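Local coordinates for hemerythrin HHE cation binding domain protein (Mycobacterium kansasii, PDB 6TYJ) that binds metal ions, iron or zinc, inside a hemerythrin-like helical bundle, though its physiological role is uncertain, at residues 56-60 with 61-65. Sequence-based numbering, arbitrary orientation.
Sequences RIEDD and LYYPA. With ZN (zinc ion), chain B; ZN (zinc ion), chain D.
Glu58 and Tyr63 run side by side from neighbouring turns of helix 38-65, and the CB of Glu58 rests over one face of the Tyr63 ring, 4.2 Å from its centroid, in a CH-pi contact offset toward the rim. With CG beside its own backbone N (chi1 -77°) and the chain extended beyond it, Glu58 runs alongside the ring to its phenol end, where OE1 comes within 3.8 Å of Tyr63 OH, carboxylate and ring planes 29° apart. Its OE2 binds a zinc ion at 1.9 Å. His20, His54, His114 and Glu118 complete that ion's coordination, while OE1 of Glu58 ligates a second zinc together with His80 and His114, consistent with a carboxylate that spans two metal positions. This pair of positions, lined by histidines and carboxylates within a helical bundle, is the metal site of the hemerythrin HHE domain, here loaded with zinc. Asp59 meets the same ring differently: its OD1 lies near the ring plane at the edge, 3.8 Å from Tyr63 CD2. The OD2 of Asp59 holds an additional zinc at 2.0 Å, alongside two waters and His80.

Behind the side chains, the backbone widens into a pi-type turn at 58-60. Ile57 O accepts two bonds: one from Tyr62 N at 3.1 Å, in the carbonyl plane, and one from Leu61 N, which approaches from above that plane. Tyr63 N then bonds to Glu58 O over 2.8 Å, nearly straight at 164°, tying the backbone of Tyr63 to that of the metal ligand. Pro64 has no N-H to continue the pattern, and the helix kinks there; its CG packs 3.3 Å from Asp59 O. Farther out, His77 of helix 70-91 meets the Tyr63 ring edge-to-face, and Tyr62 turns away from the turn, its OH hydrogen-bonded to Met122 O.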
loop_
_atom_site.group_PDB
_atom_site.type_symbol
_atom_site.label_atom_id
_atom_site.label_comp_id
_atom_site.label_asym_id
_atom_site.label_seq_id
_atom_site.Cartn_x
_atom_site.Cartn_y
_atom_site.Cartn_z
ATOM N N ARG A 56 -2.519 -1.970 -5.934
ATOM C CA ARG A 56 -2.784 -2.330 -7.332
ATOM C C ARG A 56 -1.644 -3.142 -7.922
ATOM O O ARG A 56 -1.897 -4.128 -8.640
ATOM C CB ARG A 56 -3.022 -1.075 -8.162
ATOM C CG ARG A 56 -4.378 -0.442 -7.946
ATOM C CD ARG A 56 -4.612 0.676 -8.939
ATOM N NE ARG A 56 -5.740 1.492 -8.523
ATOM C CZ ARG A 56 -6.975 1.333 -8.975
ATOM N NH1 ARG A 56 -7.236 0.392 -9.868
ATOM N NH2 ARG A 56 -7.943 2.128 -8.545
ATOM N N ILE A 57 -0.386 -2.733 -7.690
ATOM C CA ILE A 57 0.669 -3.563 -8.259
ATOM C C ILE A 57 0.698 -4.929 -7.593
ATOM O O ILE A 57 0.981 -5.930 -8.287
ATOM C CB ILE A 57 2.061 -2.895 -8.249
ATOM C CG1 ILE A 57 2.635 -2.742 -6.846
ATOM C CG2 ILE A 57 2.032 -1.555 -8.992
ATOM C CD1 ILE A 57 4.080 -2.274 -6.894
ATOM N N GLU A 58 0.350 -5.031 -6.305
ATOM C CA GLU A 58 0.264 -6.341 -5.668
ATOM C C GLU A 58 -0.862 -7.160 -6.308
ATOM O O GLU A 58 -0.647 -8.312 -6.725
ATOM C CB GLU A 58 0.121 -6.170 -4.132
ATOM C CG GLU A 58 1.443 -5.825 -3.473
ATOM C CD GLU A 58 1.309 -5.584 -2.010
ATOM O OE1 GLU A 58 0.198 -5.388 -1.537
ATOM O OE2 GLU A 58 2.366 -5.582 -1.360
ATOM N N ASP A 59 -2.061 -6.564 -6.459
ATOM C CA ASP A 59 -3.195 -7.329 -6.955
ATOM C C ASP A 59 -3.080 -7.633 -8.447
ATOM O O ASP A 59 -3.567 -8.670 -8.893
ATOM C CB ASP A 59 -4.499 -6.571 -6.714
ATOM C CG ASP A 59 -4.932 -6.587 -5.264
ATOM O OD1 ASP A 59 -4.501 -7.507 -4.522
ATOM O OD2 ASP A 59 -5.716 -5.699 -4.894
ATOM N N ASP A 60 -2.443 -6.744 -9.218
ATOM C CA ASP A 60 -2.467 -6.861 -10.681
ATOM C C ASP A 60 -1.267 -7.599 -11.244
ATOM O O ASP A 60 -1.364 -8.166 -12.353
ATOM C CB ASP A 60 -2.513 -5.466 -11.309
ATOM C CG ASP A 60 -3.768 -4.683 -10.932
ATOM O OD1 ASP A 60 -4.725 -5.265 -10.361
ATOM O OD2 ASP A 60 -3.817 -3.482 -11.257
ATOM N N LEU A 61 -0.134 -7.591 -10.541
ATOM C CA LEU A 61 1.094 -8.187 -11.055
ATOM C C LEU A 61 1.696 -9.197 -10.086
ATOM O O LEU A 61 1.979 -10.334 -10.476
ATOM C CB LEU A 61 2.114 -7.099 -11.391
ATOM C CG LEU A 61 1.751 -6.299 -12.648
ATOM C CD1 LEU A 61 2.593 -5.061 -12.858
ATOM C CD2 LEU A 61 1.885 -7.216 -13.849
ATOM N N TYR A 62 1.916 -8.810 -8.825
ATOM C CA TYR A 62 2.727 -9.673 -7.969
ATOM C C TYR A 62 1.951 -10.898 -7.486
ATOM O O TYR A 62 2.419 -12.037 -7.613
ATOM C CB TYR A 62 3.234 -8.866 -6.771
ATOM C CG TYR A 62 4.191 -9.664 -5.898
ATOM C CD1 TYR A 62 5.431 -10.050 -6.386
ATOM C CD2 TYR A 62 3.840 -10.051 -4.603
ATOM C CE1 TYR A 62 6.313 -10.771 -5.590
ATOM C CE2 TYR A 62 4.720 -10.801 -3.801
ATOM C CZ TYR A 62 5.947 -11.150 -4.307
ATOM O OH TYR A 62 6.849 -11.872 -3.552
ATOM N N TYR A 63 0.784 -10.685 -6.879
ATOM C CA TYR A 63 0.038 -11.826 -6.379
ATOM C C TYR A 63 -0.384 -12.787 -7.500
ATOM O O TYR A 63 -0.367 -14.001 -7.244
ATOM C CB TYR A 63 -1.169 -11.339 -5.556
ATOM C CG TYR A 63 -0.832 -10.717 -4.226
ATOM C CD1 TYR A 63 0.369 -11.006 -3.614
ATOM C CD2 TYR A 63 -1.713 -9.837 -3.591
ATOM C CE1 TYR A 63 0.702 -10.449 -2.367
ATOM C CE2 TYR A 63 -1.385 -9.284 -2.354
ATOM C CZ TYR A 63 -0.167 -9.592 -1.766
ATOM O OH TYR A 63 0.214 -9.076 -0.530
ATOM N N PRO A 64 -0.724 -12.352 -8.736
ATOM C CA PRO A 64 -1.031 -13.346 -9.775
ATOM C C PRO A 64 0.149 -14.252 -10.087
ATOM O O PRO A 64 -0.045 -15.453 -10.354
ATOM C CB PRO A 64 -1.449 -12.469 -10.968
ATOM C CG PRO A 64 -2.109 -11.272 -10.288
ATOM C CD PRO A 64 -1.200 -10.996 -9.100
ATOM N N ALA A 65 1.372 -13.703 -10.065
ATOM C CA ALA A 65 2.571 -14.502 -10.282
ATOM C C ALA A 65 2.752 -15.542 -9.192
ATOM O O ALA A 65 3.388 -16.590 -9.412
ATOM C CB ALA A 65 3.801 -13.598 -10.341
HETATM ZN ZN ZN B . 2.792 -4.719 0.311
HETATM ZN ZN ZN D . -6.174 -5.985 -3.010
HETATM O O HOH W 1 -7.374 -7.445 -2.729
HETATM O O HOH W 2 -7.189 -4.303 -2.649
#